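Local coordinates for protein epidermin leader peptide processing serine protease EpiP (Staphylococcus aureus subsp. aureus, PDB 3QFH) that probably cleaves the leader peptide from the precursor of the lantibiotic epidermin, acting as a subtilisin-like serine endopeptidase of Staphylococcus aureus, at residues Y75-C80 and K254-A259; N123-I128 and N197-M202; D138-N143 and T185-K190. All coordinates share one frame; numbering follows the deposited sequence.

Interaction 1. Residues Y75-C80 and K254-A259; sequences YINATC and KVEYDA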
loop_
_atom_site.group_PDB
_atom_site.type_symbol
_atom_site.label_atom_id
_atom_site.label_comp_id
_atom_site.label_asym_id
_atom_site.label_seq_id
_atom_site.Cartn_x
_atom_site.Cartn_y
_atom_site.Cartn_z
ATOM N N TYR A 75 -22.801 0.481 -13.152
ATOM C CA TYR A 75 -23.097 1.149 -11.880
ATOM C C TYR A 75 -22.634 2.590 -11.850
ATOM O O TYR A 75 -21.682 2.970 -12.532
ATOM C CB TYR A 75 -22.397 0.466 -10.697
ATOM C CG TYR A 75 -22.735 -0.963 -10.481
ATOM C CD1 TYR A 75 -24.003 -1.330 -10.052
ATOM C CD2 TYR A 75 -21.782 -1.960 -10.663
ATOM C CE1 TYR A 75 -24.330 -2.650 -9.848
ATOM C CE2 TYR A 75 -22.096 -3.287 -10.458
ATOM C CZ TYR A 75 -23.380 -3.623 -10.047
ATOM O OH TYR A 75 -23.718 -4.923 -9.826
ATOM N N ILE A 76 -23.296 3.377 -11.009
ATOM C CA ILE A 76 -22.939 4.753 -10.771
ATOM C C ILE A 76 -23.205 5.054 -9.308
ATOM O O ILE A 76 -24.236 4.641 -8.767
ATOM C CB ILE A 76 -23.774 5.775 -11.625
ATOM C CG1 ILE A 76 -23.633 5.524 -13.119
ATOM C CG2 ILE A 76 -23.318 7.211 -11.342
ATOM C CD1 ILE A 76 -24.467 6.494 -13.991
ATOM N N ASN A 77 -22.250 5.714 -8.652
ATOM C CA ASN A 77 -22.447 6.227 -7.296
ATOM C C ASN A 77 -21.641 7.502 -7.135
ATOM O O ASN A 77 -20.659 7.727 -7.855
ATOM C CB ASN A 77 -22.135 5.207 -6.184
ATOM C CG ASN A 77 -20.700 4.688 -6.215
ATOM O OD1 ASN A 77 -20.472 3.555 -6.624
ATOM N ND2 ASN A 77 -19.740 5.500 -5.778
ATOM N N ALA A 78 -22.084 8.356 -6.220
ATOM C CA ALA A 78 -21.378 9.583 -5.932
ATOM C C ALA A 78 -20.059 9.161 -5.349
ATOM O O ALA A 78 -20.023 8.233 -4.555
ATOM C CB ALA A 78 -22.160 10.416 -4.927
ATOM N N THR A 79 -18.974 9.809 -5.758
ATOM C CA THR A 79 -17.660 9.508 -5.207
ATOM C C THR A 79 -17.648 10.049 -3.780
ATOM O O THR A 79 -18.085 11.175 -3.551
ATOM C CB THR A 79 -16.561 10.231 -5.989
ATOM O OG1 THR A 79 -16.778 10.066 -7.399
ATOM C CG2 THR A 79 -15.181 9.723 -5.588
ATOM N N CYS A 80 -17.171 9.269 -2.815
ATOM C CA CYS A 80 -17.131 9.753 -1.417
ATOM C C CYS A 80 -15.742 9.699 -0.773
ATOM O O CYS A 80 -14.808 9.145 -1.355
ATOM C CB CYS A 80 -18.154 9.005 -0.567
ATOM S SG CYS A 80 -19.875 9.441 -0.978
ATOM N N LYS A 254 -19.753 1.197 -4.142
ATOM C CA LYS A 254 -19.583 0.043 -4.996
ATOM C C LYS A 254 -18.570 0.196 -6.122
ATOM O O LYS A 254 -17.730 -0.700 -6.333
ATOM C CB LYS A 254 -20.942 -0.297 -5.598
ATOM C CG LYS A 254 -20.971 -1.434 -6.609
ATOM C CD LYS A 254 -20.626 -2.756 -6.000
ATOM C CE LYS A 254 -21.034 -3.914 -6.929
ATOM N NZ LYS A 254 -20.507 -5.221 -6.455
ATOM N N VAL A 255 -18.646 1.295 -6.864
ATOM C CA VAL A 255 -17.756 1.456 -8.019
ATOM C C VAL A 255 -16.286 1.442 -7.623
ATOM O O VAL A 255 -15.465 0.803 -8.290
ATOM C CB VAL A 255 -18.110 2.683 -8.869
ATOM C CG1 VAL A 255 -17.118 2.848 -10.005
ATOM C CG2 VAL A 255 -19.503 2.518 -9.429
ATOM N N GLU A 256 -15.966 2.117 -6.522
ATOM C CA GLU A 256 -14.615 2.157 -6.021
ATOM C C GLU A 256 -14.175 0.781 -5.562
ATOM O O GLU A 256 -13.058 0.378 -5.815
ATOM C CB GLU A 256 -14.468 3.138 -4.851
ATOM C CG GLU A 256 -14.281 4.579 -5.229
ATOM C CD GLU A 256 -15.521 5.281 -5.745
ATOM O OE1 GLU A 256 -16.664 4.771 -5.567
ATOM O OE2 GLU A 256 -15.330 6.385 -6.308
ATOM N N TYR A 257 -15.053 0.083 -4.844
ATOM C CA TYR A 257 -14.744 -1.254 -4.342
ATOM C C TYR A 257 -14.358 -2.159 -5.519
ATOM O O TYR A 257 -13.289 -2.789 -5.526
ATOM C CB TYR A 257 -15.938 -1.844 -3.575
ATOM C CG TYR A 257 -15.601 -3.173 -2.955
ATOM C CD1 TYR A 257 -15.180 -3.255 -1.637
ATOM C CD2 TYR A 257 -15.648 -4.348 -3.707
ATOM C CE1 TYR A 257 -14.831 -4.479 -1.071
ATOM C CE2 TYR A 257 -15.316 -5.567 -3.148
ATOM C CZ TYR A 257 -14.904 -5.622 -1.829
ATOM O OH TYR A 257 -14.559 -6.830 -1.273
ATOM N N ASP A 258 -15.231 -2.195 -6.517
ATOM C CA ASP A 258 -15.011 -2.988 -7.718
ATOM C C ASP A 258 -13.746 -2.583 -8.434
ATOM O O ASP A 258 -13.014 -3.436 -8.895
ATOM C CB ASP A 258 -16.182 -2.832 -8.694
ATOM C CG ASP A 258 -17.459 -3.502 -8.196
ATOM O OD1 ASP A 258 -17.382 -4.301 -7.237
ATOM O OD2 ASP A 258 -18.537 -3.238 -8.776
ATOM N N ALA A 259 -13.509 -1.282 -8.552
ATOM C CA ALA A 259 -12.329 -0.786 -9.258
ATOM C C ALA A 259 -11.064 -1.297 -8.580
ATOM O O ALA A 259 -10.152 -1.809 -9.246
ATOM C CB ALA A 259 -12.317 0.733 -9.298
#

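Interaction 2. Residues N123-I128 and N197-M202; sequences NTKIAI and NNKFTM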
loop_
_atom_site.group_PDB
_atom_site.type_symbol
_atom_site.label_atom_id
_atom_site.label_comp_id
_atom_site.label_asym_id
_atom_site.label_seq_id
_atom_site.Cartn_x
_atom_site.Cartn_y
_atom_site.Cartn_z
ATOM N N ASN A 123 16.968 -7.851 -10.022
ATOM C CA ASN A 123 16.150 -7.392 -11.130
ATOM C C ASN A 123 14.696 -7.055 -10.832
ATOM O O ASN A 123 14.080 -6.306 -11.582
ATOM C CB ASN A 123 16.243 -8.424 -12.261
ATOM C CG ASN A 123 17.671 -8.568 -12.780
ATOM O OD1 ASN A 123 18.475 -7.637 -12.654
ATOM N ND2 ASN A 123 17.996 -9.721 -13.349
ATOM N N THR A 124 14.135 -7.596 -9.764
ATOM C CA THR A 124 12.746 -7.285 -9.441
ATOM C C THR A 124 12.556 -5.805 -9.073
ATOM O O THR A 124 13.339 -5.231 -8.315
ATOM C CB THR A 124 12.208 -8.157 -8.302
ATOM O OG1 THR A 124 12.110 -9.506 -8.756
ATOM C CG2 THR A 124 10.826 -7.698 -7.857
ATOM N N LYS A 125 11.511 -5.214 -9.643
ATOM C CA LYS A 125 11.123 -3.826 -9.380
ATOM C C LYS A 125 10.013 -3.778 -8.376
ATOM O O LYS A 125 8.989 -4.438 -8.564
ATOM C CB LYS A 125 10.560 -3.173 -10.636
ATOM C CG LYS A 125 11.528 -2.497 -11.542
ATOM C CD LYS A 125 12.559 -3.395 -12.129
ATOM C CE LYS A 125 13.103 -2.737 -13.408
ATOM N NZ LYS A 125 13.313 -1.255 -13.206
ATOM N N ILE A 126 10.195 -2.992 -7.323
ATOM C CA ILE A 126 9.172 -2.828 -6.332
ATOM C C ILE A 126 8.409 -1.519 -6.644
ATOM O O ILE A 126 9.013 -0.459 -6.773
ATOM C CB ILE A 126 9.765 -2.758 -4.923
ATOM C CG1 ILE A 126 10.643 -3.982 -4.643
ATOM C CG2 ILE A 126 8.654 -2.643 -3.873
ATOM C CD1 ILE A 126 11.438 -3.857 -3.390
ATOM N N ALA A 127 7.097 -1.617 -6.791
ATOM C CA ALA A 127 6.283 -0.453 -7.029
ATOM C C ALA A 127 5.740 -0.038 -5.693
ATOM O O ALA A 127 5.364 -0.884 -4.852
ATOM C CB ALA A 127 5.146 -0.752 -8.006
ATOM N N ILE A 128 5.754 1.255 -5.452
ATOM C CA ILE A 128 5.218 1.805 -4.206
ATOM C C ILE A 128 4.154 2.796 -4.611
ATOM O O ILE A 128 4.412 3.714 -5.377
ATOM C CB ILE A 128 6.317 2.492 -3.346
ATOM C CG1 ILE A 128 7.471 1.510 -3.075
ATOM C CG2 ILE A 128 5.738 2.995 -2.001
ATOM C CD1 ILE A 128 8.693 2.163 -2.435
ATOM N N ASN A 197 19.554 -3.351 -3.118
ATOM C CA ASN A 197 20.044 -3.349 -4.500
ATOM C C ASN A 197 18.924 -3.364 -5.547
ATOM O O ASN A 197 19.188 -3.336 -6.731
ATOM C CB ASN A 197 20.974 -4.544 -4.713
ATOM C CG ASN A 197 22.155 -4.561 -3.730
ATOM O OD1 ASN A 197 22.628 -3.519 -3.282
ATOM N ND2 ASN A 197 22.620 -5.759 -3.396
ATOM N N ASN A 198 17.678 -3.411 -5.104
ATOM C CA ASN A 198 16.532 -3.381 -6.008
ATOM C C ASN A 198 16.075 -1.960 -6.299
ATOM O O ASN A 198 16.107 -1.080 -5.428
ATOM C CB ASN A 198 15.328 -4.167 -5.437
ATOM C CG ASN A 198 15.559 -5.669 -5.422
ATOM O OD1 ASN A 198 16.241 -6.194 -4.547
ATOM N ND2 ASN A 198 14.966 -6.372 -6.392
ATOM N N LYS A 199 15.624 -1.742 -7.522
ATOM C CA LYS A 199 15.080 -0.451 -7.900
ATOM C C LYS A 199 13.634 -0.412 -7.438
ATOM O O LYS A 199 12.952 -1.458 -7.397
ATOM C CB LYS A 199 15.103 -0.244 -9.413
ATOM C CG LYS A 199 16.447 -0.436 -10.094
ATOM C CD LYS A 199 17.508 0.488 -9.528
ATOM C CE LYS A 199 18.858 0.233 -10.197
ATOM N NZ LYS A 199 19.967 1.054 -9.634
ATOM N N PHE A 200 13.174 0.778 -7.067
ATOM C CA PHE A 200 11.800 0.979 -6.701
ATOM C C PHE A 200 11.231 2.025 -7.642
ATOM O O PHE A 200 11.959 2.865 -8.209
ATOM C CB PHE A 200 11.632 1.370 -5.229
ATOM C CG PHE A 200 12.033 2.783 -4.909
ATOM C CD1 PHE A 200 11.078 3.788 -4.853
ATOM C CD2 PHE A 200 13.356 3.102 -4.643
ATOM C CE1 PHE A 200 11.434 5.079 -4.545
ATOM C CE2 PHE A 200 13.720 4.398 -4.322
ATOM C CZ PHE A 200 12.765 5.387 -4.285
ATOM N N THR A 201 9.929 1.936 -7.835
ATOM C CA THR A 201 9.213 2.825 -8.706
ATOM C C THR A 201 8.114 3.413 -7.867
ATOM O O THR A 201 7.344 2.677 -7.256
ATOM C CB THR A 201 8.590 2.069 -9.890
ATOM O OG1 THR A 201 9.593 1.296 -10.547
ATOM C CG2 THR A 201 7.997 3.029 -10.873
ATOM N N MET A 202 8.032 4.732 -7.827
ATOM C CA MET A 202 7.014 5.392 -7.033
ATOM C C MET A 202 5.844 5.744 -7.926
ATOM O O MET A 202 6.034 6.184 -9.052
ATOM C CB MET A 202 7.595 6.641 -6.360
ATOM C CG MET A 202 6.579 7.579 -5.664
ATOM S SD MET A 202 5.650 6.835 -4.321
ATOM C CE MET A 202 6.939 6.315 -3.173
HETATM O O HOH W 1 15.418 -3.880 -9.301
#

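Interaction 3. Residues D138-N143 and T185-K190; sequences DDLKNN and TSANGK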
loop_
_atom_site.group_PDB
_atom_site.type_symbol
_atom_site.label_atom_id
_atom_site.label_comp_id
_atom_site.label_asym_id
_atom_site.label_seq_id
_atom_site.Cartn_x
_atom_site.Cartn_y
_atom_site.Cartn_z
ATOM N N ASP A 138 19.888 11.079 -0.436
ATOM C CA ASP A 138 21.159 10.341 -0.608
ATOM C C ASP A 138 21.036 8.804 -0.482
ATOM O O ASP A 138 21.722 8.074 -1.181
ATOM C CB ASP A 138 22.219 10.833 0.386
ATOM C CG ASP A 138 22.748 12.233 0.061
ATOM O OD1 ASP A 138 22.467 12.772 -1.032
ATOM O OD2 ASP A 138 23.471 12.794 0.916
ATOM N N ASP A 139 20.170 8.323 0.400
ATOM C CA ASP A 139 19.968 6.882 0.564
ATOM C C ASP A 139 19.014 6.258 -0.461
ATOM O O ASP A 139 18.937 5.038 -0.563
ATOM C CB ASP A 139 19.455 6.568 1.966
ATOM C CG ASP A 139 20.441 6.928 3.037
ATOM O OD1 ASP A 139 21.572 7.370 2.713
ATOM O OD2 ASP A 139 20.108 6.743 4.220
ATOM N N LEU A 140 18.315 7.071 -1.237
ATOM C CA LEU A 140 17.333 6.531 -2.191
ATOM C C LEU A 140 17.637 6.799 -3.646
ATOM O O LEU A 140 17.067 6.144 -4.496
ATOM C CB LEU A 140 15.958 7.155 -1.939
ATOM C CG LEU A 140 15.362 7.040 -0.539
ATOM C CD1 LEU A 140 14.074 7.859 -0.486
ATOM C CD2 LEU A 140 15.110 5.580 -0.207
ATOM N N LYS A 141 18.505 7.760 -3.944
ATOM C CA LYS A 141 18.693 8.171 -5.335
ATOM C C LYS A 141 19.196 7.067 -6.260
ATOM O O LYS A 141 18.798 7.020 -7.421
ATOM C CB LYS A 141 19.580 9.424 -5.433
ATOM C CG LYS A 141 21.021 9.248 -4.916
ATOM C CD LYS A 141 21.766 10.591 -4.861
ATOM C CE LYS A 141 23.194 10.427 -4.314
ATOM N NZ LYS A 141 23.951 11.727 -4.312
ATOM N N ASN A 142 20.052 6.171 -5.777
ATOM C CA ASN A 142 20.552 5.138 -6.675
ATOM C C ASN A 142 19.489 4.098 -7.047
ATOM O O ASN A 142 19.536 3.521 -8.135
ATOM C CB ASN A 142 21.793 4.451 -6.108
ATOM C CG ASN A 142 22.513 3.612 -7.158
ATOM O OD1 ASN A 142 22.774 2.426 -6.960
ATOM N ND2 ASN A 142 22.765 4.215 -8.314
ATOM N N ASN A 143 18.522 3.875 -6.160
ATOM C CA ASN A 143 17.474 2.883 -6.397
ATOM C C ASN A 143 16.209 3.435 -7.059
ATOM O O ASN A 143 15.380 2.679 -7.576
ATOM C CB ASN A 143 17.185 2.131 -5.086
ATOM C CG ASN A 143 18.361 1.214 -4.681
ATOM O OD1 ASN A 143 19.214 0.873 -5.524
ATOM N ND2 ASN A 143 18.391 0.785 -3.423
ATOM N N THR A 185 12.017 -0.164 1.992
ATOM C CA THR A 185 12.243 -1.149 0.948
ATOM C C THR A 185 13.608 -0.996 0.309
ATOM O O THR A 185 14.271 -1.984 0.026
ATOM C CB THR A 185 11.224 -1.029 -0.244
ATOM O OG1 THR A 185 11.296 0.273 -0.828
ATOM C CG2 THR A 185 9.814 -1.296 0.169
ATOM N N SER A 186 14.050 0.239 0.118
ATOM C CA SER A 186 15.190 0.481 -0.748
ATOM C C SER A 186 16.370 1.350 -0.286
ATOM O O SER A 186 17.270 1.620 -1.088
ATOM C CB SER A 186 14.613 1.131 -2.015
ATOM O OG SER A 186 13.497 0.397 -2.528
ATOM N N ALA A 187 16.377 1.825 0.954
ATOM C CA ALA A 187 17.484 2.670 1.405
ATOM C C ALA A 187 18.795 1.907 1.269
ATOM O O ALA A 187 18.881 0.743 1.636
ATOM C CB ALA A 187 17.288 3.121 2.864
ATOM N N ASN A 188 19.803 2.560 0.709
ATOM C CA ASN A 188 21.120 1.985 0.649
ATOM C C ASN A 188 22.158 3.115 0.782
ATOM O O ASN A 188 22.685 3.591 -0.197
ATOM C CB ASN A 188 21.309 1.168 -0.625
ATOM C CG ASN A 188 22.612 0.358 -0.613
ATOM O OD1 ASN A 188 23.317 0.324 0.377
ATOM N ND2 ASN A 188 22.914 -0.284 -1.713
ATOM N N GLY A 189 22.364 3.569 2.012
ATOM C CA GLY A 189 23.326 4.640 2.343
ATOM C C GLY A 189 23.623 4.555 3.838
ATOM O O GLY A 189 24.147 3.545 4.292
ATOM N N LYS A 190 23.260 5.591 4.606
ATOM C CA LYS A 190 23.452 5.563 6.053
ATOM C C LYS A 190 22.432 4.586 6.612
ATOM O O LYS A 190 22.759 3.758 7.456
ATOM C CB LYS A 190 23.324 6.959 6.660
ATOM C CG LYS A 190 24.426 7.909 6.154
ATOM C CD LYS A 190 24.218 9.374 6.529
ATOM C CE LYS A 190 24.587 9.668 7.973
ATOM N NZ LYS A 190 23.666 9.045 8.934
HETATM O O HOH W 2 21.729 1.093 -4.562
#

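Interaction 1. Residues Y75-C80 and K254-A259
N77 hydrogen-bonds to V255 and E256, and Y75 packs on K254 and V255, where a strand of the N-terminal propeptide-like domain meets a helix of the subtilisin-like catalytic domain. This is a largely buried sheet-on-helix contact with a polar centre at N77, consistent with the way subtilisin propeptides lay a small β-sheet across surface helices of the protease. Strand 75-78 and the start of helix 254-269 run at 117° to each other, their segment axes approaching to 8.2 Å.

Asparagine suits the centre because one amide offers both an acceptor and donors. Its chi1 of 59° sets CG between the backbone N and the carbonyl carbon, turning the amide out toward the first turn of the helix. There N77 OD1 accepts V255 N at 2.9 Å, in the carbonyl plane; an N-H so early in a helix has no helical carbonyl one turn earlier to bind. N77 ND2 gives its two hydrogens, both in the amide plane, to E256 OE1 (3.2 Å, on the syn lone pair) and to A78 O (3.0 Å), fixing the rotation of the amide. V255 CG2 packs tightly on N77 OD1, at 3.1 Å.

T79 turns a methyl to the other carboxylate oxygen, with CG2 3.4 Å from E256 OE2, while its hydroxyl bonds S24 of neighbouring strand 20-27. At the far end the long aliphatic chain of K254 bends at chi2 and covers one face of the Y75 ring: CG makes a CH-π contact 4.3 Å from the ring centroid, and K254 CE reaches 3.7 Å from Y75 CE2.

Interaction 2. Residues N123-I128 and N197-M202
I126, A127 and I128 pair in parallel with F200, T201 and M202, the short strands inclined by only 23°. The backbone bonds show the parallel pattern: I126 uses both its polar atoms on this neighbour, I126 N donating to K199 O at 3.2 Å and I126 O accepting T201 N at 2.8 Å. Then T201 O takes I128 N at 2.8 Å. A127 instead turns its backbone to strand 230-233.

Toward T124 and N198 the backbones diverge, and polar groups fill in. N198 ND2 donates to T124 O at 2.8 Å, and the same side-chain nitrogen also bonds D398. A water donates to T124 O at 2.7 Å and accepts from K199 N, so two donors grip that carbonyl.

The apolar contacts lie on the face carrying I126, I128, F200 and M202. The two branches of I128 serve different partners: CD1 meets F200 CD1 at 3.8 Å, and CG2 meets M202 CE at 3.7 Å. M202, bent at chi2 (61°) and chi3 (59°), folds its thioether back to the isoleucine; both residues also touch helix 177-186. β-Branched isoleucine suits an extended strand and fills the space between sheet and helix.

Neighbouring parallel strands backed by helices are characteristic of the central sheet of subtilases, in which strand 126-130 ends at D130, the probable triad aspartate.

Interaction 3. Residues D138-N143 and T185-K190
With CG anti to its carbonyl carbon (chi1 -64°), D139 brings its carboxylate to the backbone N-H of K190; N143, with a similar chi1 of -70°, swings its amide onto the end of helix 177-186. These two side chains and one backbone carbonyl tie the loop 138-143 to the chain leaving that helix.

D139 OD1 receives K190 N at 3.1 Å, met from 44° above the carboxylate plane. The same oxygen lies 3.3 Å from G189 CA, on the side where other residues carry a side chain, so the absence of one in glycine permits this close approach. Meanwhile D139 OD2 bonds L191 N and the hydroxyl of Y376. The backbone joins in as D139 O accepts N188 N at 2.9 Å, on a lone pair in the carbonyl plane, with A187 CA making a weaker C-H contact to the same oxygen at 3.4 Å.

A187 is the first residue past the helix, and its small size lets the chains close up: its CB lies 4.2 Å from D139 CB, and its CA 4.1 Å from L140 CD2.

S186 O, in the last turn of the helix, is met by N143 ND2 at 2.7 Å, again on a lone pair. Asparagine fits here because the same ND2 also bonds P196 O, joining three pieces of chain.

The lysine ammonium of K190 does not reach D139; the carboxylate is held instead by two consecutive backbone N-H groups and a tyrosine hydroxyl, donors that would probably stabilise its ionised form.

How the interactions relate
Interactions 2 and 3 adjoin, with about 11 Å between centres, in the subtilase domain; interaction 1 lies on the other side of the chain's centre, its centre about 30 and 38 Å from theirs. Along the chain the three are nested: 138-143 with 185-190 falls inside the loop closed by interaction 2, which itself falls inside that closed by interaction 1. The inner two are joined directly, as F200 N meets N143 O and K199 NZ meets N142 O. Of their elements, strand 126-130 ends at D130 and helix 177-186 begins at H177, both probable triad residues. Interaction 1 instead is part of the interface between the propeptide-like domain and the protease.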